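Glycoside hydrolase family 5 (Aspergillus oryzae, PDB 6LA0) acts as a secreted rutinosidase, cleaving the disaccharide rutinose from flavonoid glycosides such as rutin, and may also hydrolyse beta-1,3-glucans. Local coordinates at residues 300-305 with 341-346; 310-315 with 355-360; 335-340 with 347-352. All blocks are in the same frame, centred on the assembly; numbering follows the deposited sequence.

The three contacts cluster where strand 294-303 ends and around the loop joining strand 329-332 to helix 355-360, on one flank of the TIM barrel. Contacts 1 and 3 are closest, about 10 Å between centres, and are joined by two probable hydrogen bonds, Q349 N to A341 O (2.9 Å) and Y352 OH to Q346 O (2.7 Å). Contact 2 lies about 14 Å from contact 1 and 12 Å from contact 3, centre to centre. I301 packs on R312 and F358, and R312 NH1 approaches D351 O at 3.0 Å, a probable hydrogen bond. The loop leaves the C-terminal end of its strand, where TIM-barrel enzymes carry their active sites; contact 3 bears the glycan on N340.

Contact 1: residues 300-305 with 341-346; sequences AIQTLY and ATVNGQ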
loop_
_atom_site.group_PDB
_atom_site.type_symbol
_atom_site.label_atom_id
_atom_site.label_comp_id
_atom_site.label_asym_id
_atom_site.label_seq_id
_atom_site.Cartn_x
_atom_site.Cartn_y
_atom_site.Cartn_z
ATOM N N ALA A 300 7.775 -1.498 8.190
ATOM C CA ALA A 300 9.095 -2.096 7.952
ATOM C C ALA A 300 9.987 -1.841 9.164
ATOM O O ALA A 300 9.707 -0.956 9.976
ATOM C CB ALA A 300 9.756 -1.544 6.686
ATOM N N ILE A 301 11.098 -2.589 9.251
ATOM C CA ILE A 301 11.906 -2.613 10.476
ATOM C C ILE A 301 13.166 -1.748 10.413
ATOM O O ILE A 301 13.925 -1.741 11.390
ATOM C CB ILE A 301 12.315 -4.048 10.887
ATOM C CG1 ILE A 301 13.179 -4.716 9.803
ATOM C CG2 ILE A 301 11.081 -4.875 11.260
ATOM C CD1 ILE A 301 14.072 -5.851 10.313
ATOM N N GLN A 302 13.427 -1.026 9.325
ATOM C CA GLN A 302 14.622 -0.182 9.327
ATOM C C GLN A 302 14.424 0.978 10.285
ATOM O O GLN A 302 13.381 1.635 10.263
ATOM C CB GLN A 302 14.953 0.369 7.940
ATOM C CG GLN A 302 16.251 1.170 7.971
ATOM C CD GLN A 302 16.410 2.171 6.851
ATOM O OE1 GLN A 302 15.901 1.983 5.733
ATOM N NE2 GLN A 302 17.130 3.251 7.139
ATOM N N THR A 303 15.422 1.231 11.134
ATOM C CA THR A 303 15.373 2.349 12.063
ATOM C C THR A 303 16.331 3.431 11.585
ATOM O O THR A 303 17.193 3.192 10.737
ATOM C CB THR A 303 15.722 1.897 13.487
ATOM O OG1 THR A 303 17.040 1.328 13.492
ATOM C CG2 THR A 303 14.723 0.846 13.953
ATOM N N LEU A 304 16.158 4.644 12.106
ATOM C CA LEU A 304 17.062 5.706 11.685
ATOM C C LEU A 304 18.498 5.406 12.108
ATOM O O LEU A 304 19.431 5.600 11.317
ATOM C CB LEU A 304 16.605 7.053 12.235
ATOM C CG LEU A 304 17.506 8.246 11.914
ATOM C CD1 LEU A 304 17.629 8.435 10.406
ATOM C CD2 LEU A 304 16.958 9.499 12.570
ATOM N N TYR A 305 18.693 4.887 13.328
ATOM C CA TYR A 305 20.028 4.666 13.888
ATOM C C TYR A 305 20.304 3.193 14.186
ATOM O O TYR A 305 19.387 2.404 14.429
ATOM C CB TYR A 305 20.224 5.473 15.180
ATOM C CG TYR A 305 20.131 6.965 14.996
ATOM C CD1 TYR A 305 21.037 7.640 14.192
ATOM C CD2 TYR A 305 19.125 7.699 15.617
ATOM C CE1 TYR A 305 20.951 9.007 14.019
ATOM C CE2 TYR A 305 19.036 9.068 15.448
ATOM C CZ TYR A 305 19.956 9.712 14.650
ATOM O OH TYR A 305 19.882 11.071 14.469
ATOM N N ALA A 341 20.660 1.602 -1.170
ATOM C CA ALA A 341 21.011 2.767 -0.363
ATOM C C ALA A 341 21.514 2.328 1.005
ATOM O O ALA A 341 20.968 1.410 1.619
ATOM C CB ALA A 341 19.800 3.684 -0.206
ATOM N N THR A 342 22.563 2.978 1.488
ATOM C CA THR A 342 23.096 2.569 2.780
ATOM C C THR A 342 22.169 3.037 3.903
ATOM O O THR A 342 21.364 3.963 3.742
ATOM C CB THR A 342 24.510 3.116 3.000
ATOM O OG1 THR A 342 25.128 2.413 4.092
ATOM C CG2 THR A 342 24.482 4.602 3.326
ATOM N N VAL A 343 22.273 2.356 5.046
ATOM C CA VAL A 343 21.566 2.737 6.264
ATOM C C VAL A 343 22.602 2.927 7.363
ATOM O O VAL A 343 23.753 2.484 7.251
ATOM C CB VAL A 343 20.515 1.693 6.693
ATOM C CG1 VAL A 343 19.632 1.308 5.514
ATOM C CG2 VAL A 343 21.203 0.475 7.289
ATOM N N ASN A 344 22.187 3.604 8.433
ATOM C CA ASN A 344 23.073 3.802 9.575
ATOM C C ASN A 344 23.249 2.479 10.305
ATOM O O ASN A 344 22.262 1.849 10.694
ATOM C CB ASN A 344 22.511 4.859 10.523
ATOM C CG ASN A 344 22.499 6.244 9.916
ATOM O OD1 ASN A 344 23.374 6.592 9.117
ATOM N ND2 ASN A 344 21.489 7.041 10.274
ATOM N N GLY A 345 24.495 2.064 10.481
ATOM C CA GLY A 345 24.798 0.775 11.080
ATOM C C GLY A 345 25.178 -0.261 10.028
ATOM O O GLY A 345 25.994 0.008 9.141
ATOM N N GLN A 346 24.563 -1.439 10.114
ATOM C CA GLN A 346 24.941 -2.576 9.282
ATOM C C GLN A 346 24.106 -2.635 8.000
ATOM O O GLN A 346 22.871 -2.681 8.051
ATOM C CB GLN A 346 24.802 -3.868 10.094
ATOM C CG GLN A 346 25.740 -3.892 11.324
ATOM C CD GLN A 346 25.486 -5.046 12.274
ATOM O OE1 GLN A 346 24.590 -5.860 12.063
ATOM N NE2 GLN A 346 26.274 -5.110 13.352
HETATM O O HOH W 1 19.531 4.537 8.696
HETATM O O HOH W 2 18.798 4.554 4.626
#
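Q302, L304 and Y305, where strand 294-303 of the TIM barrel runs out, meet V343 and N344 in the loop that follows the next strand, 329-332. The first link along the loop is water-mediated: T342 O accepts from a water that accepts from Q302 NE2. V343 comes from the opposite direction and lays CG1 over the flat face of the Q302 amide, 3.6 Å from both its CD and NE2. Q302 suits this place because its CG stands anti to the backbone N (chi1 -176°) and the chain runs on extended, carrying an amide across the gap that can pack on a branched aliphatic and still bond at its polar end. Its OE1 accepts from W353 NE1 and Q349 NE2. At N344 the backbone N donates to a second water, 2.8 Å away, which donates to L304 O at 2.8 Å and takes a weak bond from Q302 NE2. The N344 side chain reaches that carbonyl directly, so L304 O accepts twice, from the water and from N344 ND2. Asparagine is short enough for this, and its amide lies alongside the Y305 ring, the planes 12° apart but offset rather than stacked, with N344 ND2 4.0 Å from Y305 CD1. L304 CG covers one face of that ring. The N344 ND2 to L304 O bond measures 2.7 Å and is bent, 149° at the hydrogen.

Contact 2: residues 310-315 with 355-360; sequences ALRERN and FEYFID
This buried helix-to-helix contact, in which R312 meets Y357 and F358, joins two outer elements of the TIM barrel: the start of helix 312-326, which connects strands 294-303 and 329-332, and the short helix 355-360 that follows the last strand. R312 and Y357 cross at about a right angle. Y357 CE1 lies over one face of the guanidinium, 3.6 Å from R312 CZ, and the two planes are inclined by 31°. Arginine fits because it presents a flat, delocalised group to the ring while its N-H bonds are used around it. NE donates to F309 O and NH1 to D351 O, so backbone carbonyls limit the rotation of the group. The bend at chi3 (-68°) turns the guanidinium toward the tyrosine. Y357 is long enough to meet it, and its ring also stacks on H361. Closer to the backbone the contact turns apolar: R312 CB approaches F358 CE1 at 4.4 Å, and F358 meets Y332 edge-to-face. I301 of strand 294-303 packs on both R312 and F358, tying the pair to the barrel. The polar link across the helices is slight, a weak hydrogen bond from R312 NH2 to Y357 OH at 3.2 Å.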
loop_
_atom_site.group_PDB
_atom_site.type_symbol
_atom_site.label_atom_id
_atom_site.label_comp_id
_atom_site.label_asym_id
_atom_site.label_seq_id
_atom_site.Cartn_x
_atom_site.Cartn_y
_atom_site.Cartn_z
ATOM N N ALA A 310 21.611 -8.887 13.153
ATOM C CA ALA A 310 21.280 -9.970 14.075
ATOM C C ALA A 310 19.871 -9.840 14.635
ATOM O O ALA A 310 19.215 -10.852 14.892
ATOM C CB ALA A 310 22.287 -10.014 15.233
ATOM N N LEU A 311 19.387 -8.622 14.832
ATOM C CA LEU A 311 18.080 -8.453 15.460
ATOM C C LEU A 311 16.920 -8.453 14.469
ATOM O O LEU A 311 15.779 -8.219 14.885
ATOM C CB LEU A 311 18.056 -7.166 16.295
ATOM C CG LEU A 311 18.878 -7.207 17.590
ATOM C CD1 LEU A 311 18.874 -5.842 18.283
ATOM C CD2 LEU A 311 18.355 -8.299 18.515
ATOM N N ARG A 312 17.164 -8.736 13.181
ATOM C CA ARG A 312 16.076 -8.670 12.208
ATOM C C ARG A 312 14.981 -9.684 12.513
ATOM O O ARG A 312 13.785 -9.372 12.402
ATOM C CB ARG A 312 16.609 -8.884 10.792
ATOM C CG ARG A 312 17.481 -7.743 10.305
ATOM C CD ARG A 312 18.072 -8.035 8.925
ATOM N NE ARG A 312 19.045 -9.124 8.951
ATOM C CZ ARG A 312 19.636 -9.612 7.866
ATOM N NH1 ARG A 312 19.354 -9.100 6.674
ATOM N NH2 ARG A 312 20.511 -10.605 7.974
ATOM N N GLU A 313 15.358 -10.909 12.880
ATOM C CA GLU A 313 14.345 -11.928 13.132
ATOM C C GLU A 313 13.479 -11.550 14.332
ATOM O O GLU A 313 12.239 -11.638 14.280
ATOM C CB GLU A 313 15.006 -13.289 13.343
ATOM C CG GLU A 313 13.999 -14.390 13.631
ATOM C CD GLU A 313 14.648 -15.719 13.924
ATOM O OE1 GLU A 313 15.751 -15.726 14.530
ATOM O OE2 GLU A 313 14.041 -16.756 13.562
ATOM N N ARG A 314 14.114 -11.114 15.425
ATOM C CA ARG A 314 13.353 -10.737 16.612
ATOM C C ARG A 314 12.410 -9.580 16.306
ATOM O O ARG A 314 11.225 -9.610 16.678
ATOM C CB ARG A 314 14.312 -10.381 17.762
ATOM C CG ARG A 314 13.599 -9.958 19.061
ATOM C CD ARG A 314 14.496 -9.161 20.002
ATOM N NE ARG A 314 14.683 -7.771 19.569
ATOM C CZ ARG A 314 15.326 -6.842 20.275
ATOM N NH1 ARG A 314 15.815 -7.131 21.480
ATOM N NH2 ARG A 314 15.458 -5.610 19.795
ATOM N N ASN A 315 12.896 -8.586 15.557
ATOM C CA ASN A 315 12.133 -7.359 15.352
ATOM C C ASN A 315 10.960 -7.555 14.382
ATOM O O ASN A 315 9.860 -7.045 14.635
ATOM C CB ASN A 315 13.074 -6.244 14.883
ATOM C CG ASN A 315 14.044 -5.781 15.979
ATOM O OD1 ASN A 315 13.814 -5.992 17.182
ATOM N ND2 ASN A 315 15.127 -5.130 15.567
ATOM N N PHE A 355 11.228 -8.790 2.311
ATOM C CA PHE A 355 10.552 -9.833 3.078
ATOM C C PHE A 355 10.987 -11.229 2.643
ATOM O O PHE A 355 10.933 -12.167 3.445
ATOM C CB PHE A 355 9.027 -9.676 2.965
ATOM C CG PHE A 355 8.267 -10.404 4.031
ATOM C CD1 PHE A 355 8.152 -9.873 5.302
ATOM C CD2 PHE A 355 7.696 -11.640 3.773
ATOM C CE1 PHE A 355 7.457 -10.553 6.295
ATOM C CE2 PHE A 355 7.002 -12.324 4.755
ATOM C CZ PHE A 355 6.877 -11.779 6.017
ATOM N N GLU A 356 11.429 -11.389 1.388
ATOM C CA GLU A 356 11.831 -12.712 0.907
ATOM C C GLU A 356 13.009 -13.271 1.702
ATOM O O GLU A 356 13.119 -14.488 1.893
ATOM C CB GLU A 356 12.189 -12.647 -0.580
ATOM C CG GLU A 356 12.681 -13.974 -1.147
ATOM C CD GLU A 356 12.908 -13.925 -2.648
ATOM O OE1 GLU A 356 13.436 -12.905 -3.159
ATOM O OE2 GLU A 356 12.555 -14.919 -3.314
ATOM N N TYR A 357 13.921 -12.401 2.132
ATOM C CA TYR A 357 15.066 -12.862 2.912
ATOM C C TYR A 357 14.622 -13.442 4.253
ATOM O O TYR A 357 15.150 -14.472 4.694
ATOM C CB TYR A 357 16.052 -11.713 3.099
ATOM C CG TYR A 357 17.289 -12.099 3.881
ATOM C CD1 TYR A 357 17.291 -12.071 5.271
ATOM C CD2 TYR A 357 18.451 -12.494 3.231
ATOM C CE1 TYR A 357 18.405 -12.427 5.990
ATOM C CE2 TYR A 357 19.590 -12.848 3.961
ATOM C CZ TYR A 357 19.552 -12.814 5.333
ATOM O OH TYR A 357 20.679 -13.162 6.068
ATOM N N PHE A 358 13.647 -12.798 4.912
ATOM C CA PHE A 358 13.119 -13.339 6.165
ATOM C C PHE A 358 12.552 -14.739 5.955
ATOM O O PHE A 358 12.756 -15.637 6.782
ATOM C CB PHE A 358 12.015 -12.443 6.736
ATOM C CG PHE A 358 12.392 -11.000 6.901
ATOM C CD1 PHE A 358 13.708 -10.610 7.055
ATOM C CD2 PHE A 358 11.395 -10.023 6.919
ATOM C CE1 PHE A 358 14.040 -9.270 7.227
ATOM C CE2 PHE A 358 11.713 -8.685 7.074
ATOM C CZ PHE A 358 13.040 -8.306 7.225
ATOM N N ILE A 359 11.818 -14.937 4.853
ATOM C CA ILE A 359 11.271 -16.253 4.534
ATOM C C ILE A 359 12.396 -17.248 4.289
ATOM O O ILE A 359 12.367 -18.381 4.785
ATOM C CB ILE A 359 10.355 -16.165 3.299
ATOM C CG1 ILE A 359 9.013 -15.483 3.625
ATOM C CG2 ILE A 359 10.132 -17.559 2.694
ATOM C CD1 ILE A 359 8.122 -15.373 2.393
ATOM N N ASP A 360 13.379 -16.855 3.466
ATOM C CA ASP A 360 14.424 -17.785 3.039
ATOM C C ASP A 360 15.340 -18.204 4.186
ATOM O O ASP A 360 15.942 -19.279 4.123
ATOM C CB ASP A 360 15.269 -17.165 1.923
ATOM C CG ASP A 360 14.575 -17.170 0.576
ATOM O OD1 ASP A 360 13.570 -17.900 0.395
ATOM O OD2 ASP A 360 15.049 -16.432 -0.312
#

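Contact 3: residues 335-340 with 347-352; sequences AKFSGN and GTQADY. With NAG (2-acetamido-2-deoxy-beta-D-glucopyranose), chain F.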
loop_
_atom_site.group_PDB
_atom_site.type_symbol
_atom_site.label_atom_id
_atom_site.label_comp_id
_atom_site.label_asym_id
_atom_site.label_seq_id
_atom_site.Cartn_x
_atom_site.Cartn_y
_atom_site.Cartn_z
ATOM N N ALA A 335 7.359 -7.281 -0.524
ATOM C CA ALA A 335 7.664 -8.700 -0.729
ATOM C C ALA A 335 9.094 -8.912 -1.215
ATOM O O ALA A 335 9.819 -9.782 -0.700
ATOM C CB ALA A 335 6.670 -9.319 -1.711
ATOM N N LYS A 336 9.508 -8.150 -2.239
ATOM C CA LYS A 336 10.847 -8.219 -2.822
ATOM C C LYS A 336 11.434 -6.815 -2.950
ATOM O O LYS A 336 10.757 -5.886 -3.403
ATOM C CB LYS A 336 10.811 -8.893 -4.204
ATOM C CG LYS A 336 10.245 -10.305 -4.176
ATOM C CD LYS A 336 10.185 -10.907 -5.568
ATOM C CE LYS A 336 11.464 -11.659 -5.901
ATOM N NZ LYS A 336 11.375 -12.402 -7.219
ATOM N N PHE A 337 12.706 -6.674 -2.583
ATOM C CA PHE A 337 13.346 -5.368 -2.464
ATOM C C PHE A 337 14.845 -5.544 -2.670
ATOM O O PHE A 337 15.475 -6.337 -1.959
ATOM C CB PHE A 337 13.072 -4.759 -1.077
ATOM C CG PHE A 337 13.502 -3.316 -0.925
ATOM C CD1 PHE A 337 14.840 -2.982 -0.763
ATOM C CD2 PHE A 337 12.552 -2.302 -0.874
ATOM C CE1 PHE A 337 15.236 -1.669 -0.592
ATOM C CE2 PHE A 337 12.948 -0.975 -0.699
ATOM C CZ PHE A 337 14.291 -0.667 -0.574
ATOM N N SER A 338 15.421 -4.772 -3.606
ATOM C CA SER A 338 16.850 -4.839 -3.875
ATOM C C SER A 338 17.543 -3.477 -3.894
ATOM O O SER A 338 18.709 -3.404 -4.295
ATOM C CB SER A 338 17.099 -5.566 -5.202
ATOM O OG SER A 338 16.545 -4.834 -6.270
ATOM N N GLY A 339 16.887 -2.407 -3.454
ATOM C CA GLY A 339 17.568 -1.119 -3.388
ATOM C C GLY A 339 18.780 -1.158 -2.465
ATOM O O GLY A 339 18.756 -1.780 -1.400
ATOM N N ASN A 340 19.851 -0.454 -2.860
ATOM C CA ASN A 340 21.139 -0.587 -2.180
ATOM C C ASN A 340 21.578 0.676 -1.446
ATOM O O ASN A 340 22.766 0.814 -1.135
ATOM C CB ASN A 340 22.236 -1.010 -3.163
ATOM C CG ASN A 340 22.383 -0.060 -4.334
ATOM O OD1 ASN A 340 21.723 0.970 -4.416
ATOM N ND2 ASN A 340 23.275 -0.408 -5.252
ATOM N N GLY A 347 24.785 -2.640 6.853
ATOM C CA GLY A 347 24.155 -3.040 5.605
ATOM C C GLY A 347 23.506 -1.911 4.830
ATOM O O GLY A 347 23.839 -0.730 4.961
ATOM N N THR A 348 22.566 -2.307 3.969
ATOM C CA THR A 348 21.813 -1.396 3.117
ATOM C C THR A 348 20.319 -1.625 3.345
ATOM O O THR A 348 19.914 -2.564 4.028
ATOM C CB THR A 348 22.129 -1.614 1.629
ATOM O OG1 THR A 348 21.467 -2.806 1.201
ATOM C CG2 THR A 348 23.635 -1.774 1.384
ATOM N N GLN A 349 19.480 -0.808 2.699
ATOM C CA GLN A 349 18.036 -1.003 2.849
ATOM C C GLN A 349 17.610 -2.400 2.408
ATOM O O GLN A 349 16.645 -2.953 2.952
ATOM C CB GLN A 349 17.262 0.060 2.057
ATOM C CG GLN A 349 17.461 1.490 2.573
ATOM C CD GLN A 349 16.436 2.460 2.011
ATOM O OE1 GLN A 349 16.349 2.644 0.801
ATOM N NE2 GLN A 349 15.654 3.091 2.893
ATOM N N ALA A 350 18.329 -3.005 1.452
ATOM C CA ALA A 350 17.913 -4.312 0.951
ATOM C C ALA A 350 18.032 -5.402 2.002
ATOM O O ALA A 350 17.401 -6.457 1.854
ATOM C CB ALA A 350 18.726 -4.706 -0.286
ATOM N N ASP A 351 18.791 -5.165 3.073
ATOM C CA ASP A 351 18.871 -6.121 4.162
ATOM C C ASP A 351 17.684 -6.019 5.123
ATOM O O ASP A 351 17.465 -6.950 5.906
ATOM C CB ASP A 351 20.206 -5.930 4.908
ATOM C CG ASP A 351 21.434 -6.072 3.971
ATOM O OD1 ASP A 351 21.602 -7.171 3.413
ATOM O OD2 ASP A 351 22.200 -5.091 3.782
ATOM N N TYR A 352 16.882 -4.949 5.047
ATOM C CA TYR A 352 15.801 -4.712 6.000
ATOM C C TYR A 352 14.415 -4.599 5.386
ATOM O O TYR A 352 13.427 -4.770 6.118
ATOM C CB TYR A 352 16.083 -3.440 6.819
ATOM C CG TYR A 352 17.396 -3.543 7.540
ATOM C CD1 TYR A 352 17.459 -4.069 8.823
ATOM C CD2 TYR A 352 18.582 -3.143 6.930
ATOM C CE1 TYR A 352 18.667 -4.189 9.484
ATOM C CE2 TYR A 352 19.812 -3.258 7.589
ATOM C CZ TYR A 352 19.840 -3.780 8.868
ATOM O OH TYR A 352 21.037 -3.902 9.534
HETATM C C1 NAG F . 23.490 0.359 -6.446
HETATM C C2 NAG F . 24.966 0.684 -6.709
HETATM C C3 NAG F . 25.162 1.194 -8.140
HETATM C C4 NAG F . 24.526 0.254 -9.156
HETATM C C5 NAG F . 23.071 -0.006 -8.783
HETATM C C6 NAG F . 22.407 -1.034 -9.668
HETATM C C7 NAG F . 26.264 1.368 -4.736
HETATM C C8 NAG F . 26.662 2.514 -3.852
HETATM N N2 NAG F . 25.451 1.668 -5.755
HETATM O O3 NAG F . 26.557 1.312 -8.400
HETATM O O4 NAG F . 24.577 0.831 -10.456
HETATM O O5 NAG F . 23.006 -0.518 -7.446
HETATM O O6 NAG F . 23.062 -2.294 -9.599
HETATM O O7 NAG F . 26.655 0.223 -4.533
#
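G339 O sits unusually close to a methyl group, 3.1 Å from A350 CB, where the two limbs of the loop between strand 329-332 and helix 355-360 fold back on each other. Alanine is well suited, since its small side chain lets the backbones come this near. Beside it, the ring of F337 packs against the turn: CD1 lies 3.8 Å from A350 CA and CE1 3.8 Å from Q349 CB, while the Q349 amide plane stands at 86° to the F337 ring. Glycine at 339 carries no side chain to crowd F337 CE1. T348 touches N340 O with CG2, at 3.7 Å, and its OG1 accepts from A350 N in an ST turn. That turn is braced by T348 N, which donates to the anti lone pair of D351 OD2, 2.8 Å away, in an almost straight bond. N340, whose side chain leaves the backbone away from 347-352, is bonded through ND2 to C1 of N-acetylglucosamine (1.4 Å), and its OD1 is hydrogen-bonded to S36 OG. The segments therefore adhere largely through van der Waals packing, the clear hydrogen bonds lying within the turn or to other residues, and the glycan is attached without intruding between them.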